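Local coordinates for protein nickel-dependent hydrogenase large subunit (Allochromatium vinosum, PDB 3MYR) that catalyses the reversible oxidation of molecular hydrogen at a nickel-iron centre, working as the large subunit of a heterodimeric [NiFe] hydrogenase that passes electrons to an acceptor, at residues B[5-10]-B[543-548]; B[96-101]-B[442-447]; B[173-178]-B[535-540]. All blocks are in the same frame, centred on the assembly; numbering follows the deposited sequence.

Overall arrangement
Contacts 1 and 2 are buried and held by van der Waals packing, without polar bonds between their segments, whereas contact 3 is a partly buried junction of two surface loops that adds a water bridge to its hydrophobic touch. Contacts 1 and 3 lie on the same side of the chain's centre, about 12 Å apart between centres, and are joined through helix 543-551: Arg547 probably bonds to the carbonyl of Ala176, and Glu544 to the backbone N of Val537. Contact 2 joins two long antiparallel helices on the opposite side, its centre about 33 Å from that of contact 1. Contact 1 packs a strand against a helix beside the small subunit, and in sequence its loop encloses both other contacts.

Contact 1 (B[5-10]-B[543-548]); sequences IVVDPI and IEILRT
Val7 meets Ile545 through single methyl groups, CG1 of the valine lying 4.0 Å from CD1 of the isoleucine. The two side chains run past each other in opposite directions instead of abutting head-on. The CG1 branch of Val7 nearly eclipses the backbone N (chi1 8°), so the exact placing of this methyl, which carries the touch to Ile545, is doubtful. Ile545 reaches out with its chain extended at chi2 (175°), which carries CD1 from the helix toward the strand. Val7 belongs to strand 5-7, an outer strand, within this chain, of a three-stranded antiparallel sheet, and its backbone is hydrogen-bonded to Ile19 of the central strand 17-24. Its helical partner, 543-551, lies shortly before the C-terminal cysteines Cys555 and Cys558 of the nickel-iron pocket. Next along the chain, Asp8 is held by two partners, through a salt bridge to Arg18 and a hydrogen bond from the backbone N of Ala89 of the small subunit. A cis peptide bond then leads into Pro9, and the chain comes round to Ile10. Here CD1 approaches CD2 of Leu546 at 4.0 Å, again with the side chains sliding past one another. Ser49 of the small subunit packs on both Val7 and Leu546.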
loop_
_atom_site.group_PDB
_atom_site.type_symbol
_atom_site.label_atom_id
_atom_site.label_comp_id
_atom_site.label_asym_id
_atom_site.label_seq_id
_atom_site.Cartn_x
_atom_site.Cartn_y
_atom_site.Cartn_z
ATOM N N ILE B 5 -27.436 -5.804 -6.176
ATOM C CA ILE B 5 -26.876 -4.437 -6.227
ATOM C C ILE B 5 -25.339 -4.538 -6.421
ATOM O O ILE B 5 -24.699 -5.477 -5.893
ATOM C CB ILE B 5 -27.263 -3.732 -4.921
ATOM C CG1 ILE B 5 -28.819 -3.499 -4.913
ATOM C CG2 ILE B 5 -26.481 -2.484 -4.675
ATOM C CD1 ILE B 5 -29.367 -2.737 -6.087
ATOM N N VAL B 6 -24.772 -3.667 -7.250
ATOM C CA VAL B 6 -23.371 -3.772 -7.603
ATOM C C VAL B 6 -22.665 -2.468 -7.230
ATOM O O VAL B 6 -23.106 -1.391 -7.620
ATOM C CB VAL B 6 -23.179 -4.063 -9.115
ATOM C CG1 VAL B 6 -21.653 -3.958 -9.526
ATOM C CG2 VAL B 6 -23.766 -5.458 -9.487
ATOM N N VAL B 7 -21.562 -2.554 -6.491
ATOM C CA VAL B 7 -20.641 -1.434 -6.413
ATOM C C VAL B 7 -19.234 -1.739 -6.918
ATOM O O VAL B 7 -18.458 -2.494 -6.306
ATOM C CB VAL B 7 -20.759 -0.652 -5.082
ATOM C CG1 VAL B 7 -21.670 -1.252 -3.987
ATOM C CG2 VAL B 7 -19.744 0.482 -4.768
ATOM N N ASP B 8 -18.972 -1.199 -8.103
ATOM C CA ASP B 8 -17.750 -1.483 -8.844
ATOM C C ASP B 8 -17.484 -0.244 -9.716
ATOM O O ASP B 8 -18.252 0.044 -10.599
ATOM C CB ASP B 8 -18.003 -2.731 -9.684
ATOM C CG ASP B 8 -16.776 -3.221 -10.389
ATOM O OD1 ASP B 8 -16.814 -4.358 -10.943
ATOM O OD2 ASP B 8 -15.787 -2.452 -10.467
ATOM N N PRO B 9 -16.404 0.510 -9.458
ATOM C CA PRO B 9 -15.326 0.212 -8.495
ATOM C C PRO B 9 -15.689 0.671 -7.087
ATOM O O PRO B 9 -16.324 1.683 -6.903
ATOM C CB PRO B 9 -14.145 1.082 -8.984
ATOM C CG PRO B 9 -14.810 2.262 -9.764
ATOM C CD PRO B 9 -16.144 1.700 -10.297
ATOM N N ILE B 10 -15.226 -0.043 -6.088
ATOM C CA ILE B 10 -15.057 0.537 -4.786
ATOM C C ILE B 10 -13.875 1.497 -4.938
ATOM O O ILE B 10 -12.770 1.087 -5.297
ATOM C CB ILE B 10 -14.698 -0.601 -3.749
ATOM C CG1 ILE B 10 -15.881 -1.630 -3.700
ATOM C CG2 ILE B 10 -14.470 -0.028 -2.285
ATOM C CD1 ILE B 10 -17.119 -1.061 -2.962
ATOM N N ILE B 543 -23.313 4.570 0.823
ATOM C CA ILE B 543 -22.367 4.985 1.815
ATOM C C ILE B 543 -22.245 3.970 2.978
ATOM O O ILE B 543 -21.195 3.839 3.556
ATOM C CB ILE B 543 -22.753 6.360 2.293
ATOM C CG1 ILE B 543 -21.643 7.016 3.121
ATOM C CG2 ILE B 543 -24.062 6.302 3.042
ATOM C CD1 ILE B 543 -21.804 8.569 3.211
ATOM N N GLU B 544 -23.285 3.178 3.250
ATOM C CA GLU B 544 -23.187 2.270 4.380
ATOM C C GLU B 544 -22.278 1.110 4.052
ATOM O O GLU B 544 -21.619 0.574 4.918
ATOM C CB GLU B 544 -24.559 1.719 4.779
ATOM C CG GLU B 544 -25.630 2.809 5.181
ATOM C CD GLU B 544 -26.484 3.323 4.007
ATOM O OE1 GLU B 544 -27.609 3.817 4.254
ATOM O OE2 GLU B 544 -26.058 3.275 2.829
ATOM N N ILE B 545 -22.260 0.687 2.798
ATOM C CA ILE B 545 -21.338 -0.359 2.380
ATOM C C ILE B 545 -19.890 0.161 2.506
ATOM O O ILE B 545 -19.021 -0.511 3.089
ATOM C CB ILE B 545 -21.672 -0.819 0.948
ATOM C CG1 ILE B 545 -22.886 -1.749 0.994
ATOM C CG2 ILE B 545 -20.447 -1.556 0.307
ATOM C CD1 ILE B 545 -23.401 -2.193 -0.461
ATOM N N LEU B 546 -19.661 1.377 2.008
ATOM C CA LEU B 546 -18.341 1.945 1.977
ATOM C C LEU B 546 -17.815 2.093 3.400
ATOM O O LEU B 546 -16.668 1.834 3.645
ATOM C CB LEU B 546 -18.357 3.312 1.263
ATOM C CG LEU B 546 -18.784 3.296 -0.225
ATOM C CD1 LEU B 546 -18.682 4.720 -0.799
ATOM C CD2 LEU B 546 -17.956 2.355 -1.045
ATOM N N ARG B 547 -18.639 2.577 4.326
ATOM C CA ARG B 547 -18.115 2.790 5.683
ATOM C C ARG B 547 -17.501 1.520 6.244
ATOM O O ARG B 547 -16.441 1.574 6.819
ATOM C CB ARG B 547 -19.253 3.247 6.630
ATOM C CG ARG B 547 -19.541 4.672 6.504
ATOM C CD ARG B 547 -20.786 5.094 7.304
ATOM N NE ARG B 547 -20.970 6.508 7.117
ATOM C CZ ARG B 547 -21.802 7.286 7.792
ATOM N NH1 ARG B 547 -22.654 6.785 8.678
ATOM N NH2 ARG B 547 -21.810 8.575 7.521
ATOM N N THR B 548 -18.183 0.384 6.071
ATOM C CA THR B 548 -17.749 -0.887 6.624
ATOM C C THR B 548 -16.620 -1.495 5.804
ATOM O O THR B 548 -15.553 -1.876 6.368
ATOM C CB THR B 548 -18.927 -1.852 6.780
ATOM O OG1 THR B 548 -19.743 -1.410 7.868
ATOM C CG2 THR B 548 -18.472 -3.316 7.114
#

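Contact 2 (B[96-101]-B[442-447]); sequences IGAQYI and DAMQGW
An antiparallel pair of long helices, 86-112 and 426-456, meets here through a methionine set against a glycine. The axes of the short segments approach to 10.2 Å and cross at -161°, and Met444 carries the contact from one side. Its SD sits 3.7 Å from CA of Gly97, directly against the backbone of the facing helix. A beta carbon at Gly97 would come within 2.5 Å of the Met444 SD, a clash, so the close seat of the thioether depends on the missing side chain. The methionine chain is bent at both chi2 (-76°) and chi3 (-75°), and this brings the terminal methyl alongside the next residue: CE of Met444 lies 3.9 Å from N of Ala98 and 4.4 Å from CB of the same alanine. Nearer the backbone, CG of Met444 is touched by CD1 of Ile101 at 4.3 Å, one turn further along helix 86-112. Trp447, almost one turn on from the methionine in its own helix, presents its ring edge to SD in the plane of the indole, so the sulfur meets an aromatic rim as well as Gly97. Two further helices pack against the pair: Phe204 of helix 203-209 touches both Ala98 and Met444, while helix 236-265 packs Val253 on Ile101 and Ile246 on Met444.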
loop_
_atom_site.group_PDB
_atom_site.type_symbol
_atom_site.label_atom_id
_atom_site.label_comp_id
_atom_site.label_asym_id
_atom_site.label_seq_id
_atom_site.Cartn_x
_atom_site.Cartn_y
_atom_site.Cartn_z
ATOM N N ILE B 96 9.280 -0.436 10.182
ATOM C CA ILE B 96 7.924 -0.987 10.264
ATOM C C ILE B 96 7.003 -0.030 11.002
ATOM O O ILE B 96 5.925 0.291 10.521
ATOM C CB ILE B 96 7.888 -2.395 10.949
ATOM C CG1 ILE B 96 8.607 -3.402 10.077
ATOM C CG2 ILE B 96 6.394 -2.861 11.344
ATOM C CD1 ILE B 96 9.008 -4.697 10.897
ATOM N N GLY B 97 7.436 0.471 12.150
ATOM C CA GLY B 97 6.607 1.449 12.924
ATOM C C GLY B 97 6.325 2.680 12.037
ATOM O O GLY B 97 5.181 3.135 11.958
ATOM N N ALA B 98 7.334 3.199 11.347
ATOM C CA ALA B 98 7.127 4.398 10.473
ATOM C C ALA B 98 6.091 4.064 9.419
ATOM O O ALA B 98 5.288 4.948 9.022
ATOM C CB ALA B 98 8.426 4.846 9.763
ATOM N N GLN B 99 6.105 2.818 8.918
ATOM C CA GLN B 99 5.141 2.464 7.841
ATOM C C GLN B 99 3.680 2.416 8.391
ATOM O O GLN B 99 2.715 2.839 7.726
ATOM C CB GLN B 99 5.516 1.085 7.236
ATOM C CG GLN B 99 4.435 0.530 6.282
ATOM C CD GLN B 99 4.178 1.486 5.081
ATOM O OE1 GLN B 99 5.082 2.162 4.639
ATOM N NE2 GLN B 99 2.927 1.529 4.568
ATOM N N TYR B 100 3.486 1.763 9.553
ATOM C CA TYR B 100 2.199 1.757 10.197
ATOM C C TYR B 100 1.638 3.162 10.357
ATOM O O TYR B 100 0.454 3.412 10.084
ATOM C CB TYR B 100 2.308 1.202 11.639
ATOM C CG TYR B 100 1.993 -0.251 11.705
ATOM C CD1 TYR B 100 2.949 -1.218 11.315
ATOM C CD2 TYR B 100 0.813 -0.682 12.267
ATOM C CE1 TYR B 100 2.717 -2.597 11.474
ATOM C CE2 TYR B 100 0.575 -2.053 12.429
ATOM C CZ TYR B 100 1.524 -3.008 12.081
ATOM O OH TYR B 100 1.233 -4.392 12.305
ATOM N N ILE B 101 2.450 4.046 10.913
ATOM C CA ILE B 101 1.944 5.387 11.279
ATOM C C ILE B 101 1.568 6.153 10.005
ATOM O O ILE B 101 0.499 6.696 9.906
ATOM C CB ILE B 101 2.988 6.079 12.086
ATOM C CG1 ILE B 101 3.006 5.321 13.453
ATOM C CG2 ILE B 101 2.587 7.536 12.382
ATOM C CD1 ILE B 101 4.379 5.465 14.071
ATOM N N ASP B 442 4.659 5.488 20.429
ATOM C CA ASP B 442 5.390 5.466 21.687
ATOM C C ASP B 442 6.521 4.462 21.665
ATOM O O ASP B 442 7.506 4.722 22.265
ATOM C CB ASP B 442 4.482 5.141 22.901
ATOM C CG ASP B 442 3.438 6.251 23.170
ATOM O OD1 ASP B 442 2.523 6.047 24.012
ATOM O OD2 ASP B 442 3.561 7.355 22.561
ATOM N N ALA B 443 6.384 3.326 20.981
ATOM C CA ALA B 443 7.469 2.338 20.968
ATOM C C ALA B 443 8.726 2.785 20.165
ATOM O O ALA B 443 9.834 2.252 20.394
ATOM C CB ALA B 443 6.964 1.017 20.409
ATOM N N MET B 444 8.519 3.675 19.183
ATOM C CA MET B 444 9.567 4.121 18.278
ATOM C C MET B 444 10.737 4.678 19.042
ATOM O O MET B 444 11.845 4.443 18.621
ATOM C CB MET B 444 9.090 5.217 17.299
ATOM C CG MET B 444 7.991 4.753 16.283
ATOM S SD MET B 444 8.697 3.755 14.992
ATOM C CE MET B 444 9.520 5.075 14.011
ATOM N N GLN B 445 10.495 5.463 20.103
ATOM C CA GLN B 445 11.558 6.092 20.868
ATOM C C GLN B 445 12.438 4.999 21.502
ATOM O O GLN B 445 13.647 5.104 21.473
ATOM C CB GLN B 445 11.059 7.088 21.962
ATOM C CG GLN B 445 12.229 8.022 22.554
ATOM C CD GLN B 445 12.959 8.889 21.441
ATOM O OE1 GLN B 445 14.207 8.991 21.378
ATOM N NE2 GLN B 445 12.180 9.469 20.569
ATOM N N GLY B 446 11.841 3.892 21.934
ATOM C CA GLY B 446 12.606 2.861 22.631
ATOM C C GLY B 446 13.550 2.196 21.624
ATOM O O GLY B 446 14.709 1.933 21.929
ATOM N N TRP B 447 13.093 1.990 20.393
ATOM C CA TRP B 447 13.967 1.275 19.444
ATOM C C TRP B 447 15.075 2.199 18.949
ATOM O O TRP B 447 16.228 1.764 18.773
ATOM C CB TRP B 447 13.200 0.762 18.219
ATOM C CG TRP B 447 12.118 -0.192 18.556
ATOM C CD1 TRP B 447 12.210 -1.337 19.359
ATOM C CD2 TRP B 447 10.786 -0.198 17.991
ATOM N NE1 TRP B 447 10.971 -1.985 19.363
ATOM C CE2 TRP B 447 10.094 -1.313 18.549
ATOM C CE3 TRP B 447 10.119 0.624 17.073
ATOM C CZ2 TRP B 447 8.767 -1.572 18.267
ATOM C CZ3 TRP B 447 8.804 0.332 16.766
ATOM C CH2 TRP B 447 8.151 -0.773 17.343
#

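Contact 3 (B[173-178]-B[535-540]); sequences GHPAYR and QLVDVK
Val537 packs its two methyls against His174 and Pro175, at a type I beta turn that runs from His174 to Tyr177 in the loop before helix 181-201. CG1 of the valine lies 3.8 Å from CE1 of His174, approaching the imidazole obliquely, while CG2 of Val537 meets CG of Pro175 tip to tip at 4.0 Å. A water bridges the same two loops: it lies in the plane of the imidazole, 2.9 Å from NE2 of His174, and accepts the backbone N-H of Asp538 at 2.8 Å. At the other ring nitrogen, ND1 of His174 takes the N-H of Ala176 at 2.9 Å, only 7° out of the ring plane, so the imidazole is held at both nitrogens. With an alanine here in place of His174 the ring is gone, which would probably leave the Ala176 N-H and the water without their partner and open a gap beside the Val537 methyls. The ring can reach these partners because CG stands anti to the backbone N (chi1 -170°). Further out, His174 and Ala176 pack on Ile543 of helix 543-551, and Tyr177 OH is hydrogen-bonded to Leu114 O. Just past the water site the second loop makes an Asx turn at Asp538, where Lys540 N reaches OD2 of Asp538 at 2.9 Å from well above the carboxylate plane.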
loop_
_atom_site.group_PDB
_atom_site.type_symbol
_atom_site.label_atom_id
_atom_site.label_comp_id
_atom_site.label_asym_id
_atom_site.label_seq_id
_atom_site.Cartn_x
_atom_site.Cartn_y
_atom_site.Cartn_z
ATOM N N GLY B 173 -24.812 15.372 1.780
ATOM C CA GLY B 173 -26.235 15.629 2.171
ATOM C C GLY B 173 -26.986 14.316 2.423
ATOM O O GLY B 173 -28.148 14.334 2.862
ATOM N N HIS B 174 -26.327 13.170 2.226
ATOM C CA HIS B 174 -26.962 11.874 2.570
ATOM C C HIS B 174 -27.256 11.882 4.100
ATOM O O HIS B 174 -26.451 12.454 4.892
ATOM C CB HIS B 174 -25.985 10.736 2.240
ATOM C CG HIS B 174 -26.588 9.360 2.325
ATOM N ND1 HIS B 174 -26.838 8.726 3.526
ATOM C CD2 HIS B 174 -26.861 8.447 1.356
ATOM C CE1 HIS B 174 -27.335 7.525 3.296
ATOM N NE2 HIS B 174 -27.299 7.310 1.991
ATOM N N PRO B 175 -28.406 11.276 4.519
ATOM C CA PRO B 175 -28.816 11.327 5.934
ATOM C C PRO B 175 -27.844 10.553 6.840
ATOM O O PRO B 175 -27.797 10.829 8.040
ATOM C CB PRO B 175 -30.229 10.674 5.927
ATOM C CG PRO B 175 -30.257 9.853 4.612
ATOM C CD PRO B 175 -29.498 10.763 3.657
ATOM N N ALA B 176 -27.008 9.676 6.264
ATOM C CA ALA B 176 -25.985 8.974 7.060
ATOM C C ALA B 176 -24.915 9.948 7.597
ATOM O O ALA B 176 -24.161 9.649 8.543
ATOM C CB ALA B 176 -25.329 7.830 6.222
ATOM N N TYR B 177 -24.808 11.118 6.966
ATOM C CA TYR B 177 -23.827 12.132 7.474
ATOM C C TYR B 177 -24.391 12.888 8.666
ATOM O O TYR B 177 -25.476 13.439 8.569
ATOM C CB TYR B 177 -23.427 13.132 6.380
ATOM C CG TYR B 177 -22.519 12.587 5.300
ATOM C CD1 TYR B 177 -22.943 12.563 3.972
ATOM C CD2 TYR B 177 -21.177 12.218 5.597
ATOM C CE1 TYR B 177 -22.073 12.139 2.942
ATOM C CE2 TYR B 177 -20.288 11.827 4.612
ATOM C CZ TYR B 177 -20.747 11.790 3.270
ATOM O OH TYR B 177 -19.877 11.337 2.312
ATOM N N ARG B 178 -23.697 12.872 9.801
ATOM C CA ARG B 178 -24.310 13.397 11.015
ATOM C C ARG B 178 -23.520 14.537 11.687
ATOM O O ARG B 178 -24.048 15.189 12.597
ATOM C CB ARG B 178 -24.557 12.264 12.035
ATOM C CG ARG B 178 -25.333 10.962 11.537
ATOM C CD ARG B 178 -25.511 10.145 12.817
ATOM N NE ARG B 178 -25.396 8.671 12.907
ATOM C CZ ARG B 178 -26.156 7.887 12.225
ATOM N NH1 ARG B 178 -26.091 6.572 12.348
ATOM N NH2 ARG B 178 -26.927 8.465 11.303
ATOM N N GLN B 535 -28.318 -1.840 6.639
ATOM C CA GLN B 535 -29.467 -1.356 5.835
ATOM C C GLN B 535 -28.930 -0.246 4.929
ATOM O O GLN B 535 -27.979 0.474 5.310
ATOM C CB GLN B 535 -30.592 -0.842 6.751
ATOM C CG GLN B 535 -31.327 -1.974 7.549
ATOM C CD GLN B 535 -30.514 -2.554 8.786
ATOM O OE1 GLN B 535 -30.673 -3.743 9.170
ATOM N NE2 GLN B 535 -29.658 -1.715 9.401
ATOM N N LEU B 536 -29.377 -0.209 3.673
ATOM C CA LEU B 536 -29.003 0.896 2.767
ATOM C C LEU B 536 -30.182 1.866 2.626
ATOM O O LEU B 536 -31.281 1.441 2.229
ATOM C CB LEU B 536 -28.679 0.341 1.381
ATOM C CG LEU B 536 -27.238 -0.096 1.080
ATOM C CD1 LEU B 536 -26.664 -0.732 2.315
ATOM C CD2 LEU B 536 -27.230 -1.073 -0.109
ATOM N N VAL B 537 -29.990 3.148 2.926
ATOM C CA VAL B 537 -31.037 4.071 2.555
ATOM C C VAL B 537 -31.269 4.225 1.041
ATOM O O VAL B 537 -32.428 4.369 0.601
ATOM C CB VAL B 537 -31.144 5.411 3.355
ATOM C CG1 VAL B 537 -30.284 5.511 4.592
ATOM C CG2 VAL B 537 -31.178 6.644 2.462
ATOM N N ASP B 538 -30.198 4.106 0.264
ATOM C CA ASP B 538 -30.269 4.363 -1.169
ATOM C C ASP B 538 -29.170 3.591 -1.926
ATOM O O ASP B 538 -27.977 3.883 -1.791
ATOM C CB ASP B 538 -30.150 5.861 -1.389
ATOM C CG ASP B 538 -30.132 6.272 -2.872
ATOM O OD1 ASP B 538 -30.005 7.499 -3.128
ATOM O OD2 ASP B 538 -30.152 5.398 -3.767
ATOM N N VAL B 539 -29.579 2.621 -2.741
ATOM C CA VAL B 539 -28.644 1.761 -3.433
ATOM C C VAL B 539 -27.744 2.464 -4.425
ATOM O O VAL B 539 -26.687 1.929 -4.786
ATOM C CB VAL B 539 -29.308 0.496 -4.064
ATOM C CG1 VAL B 539 -29.976 -0.357 -2.934
ATOM C CG2 VAL B 539 -30.326 0.855 -5.229
ATOM N N LYS B 540 -28.100 3.682 -4.799
ATOM C CA LYS B 540 -27.255 4.480 -5.699
ATOM C C LYS B 540 -26.197 5.310 -5.012
ATOM O O LYS B 540 -25.409 5.964 -5.681
ATOM C CB LYS B 540 -28.144 5.423 -6.512
ATOM C CG LYS B 540 -29.174 4.636 -7.346
ATOM C CD LYS B 540 -29.579 5.366 -8.633
ATOM C CE LYS B 540 -30.623 4.500 -9.397
ATOM N NZ LYS B 540 -31.099 5.103 -10.708
HETATM O O HOH W 1 -27.576 4.578 1.110
#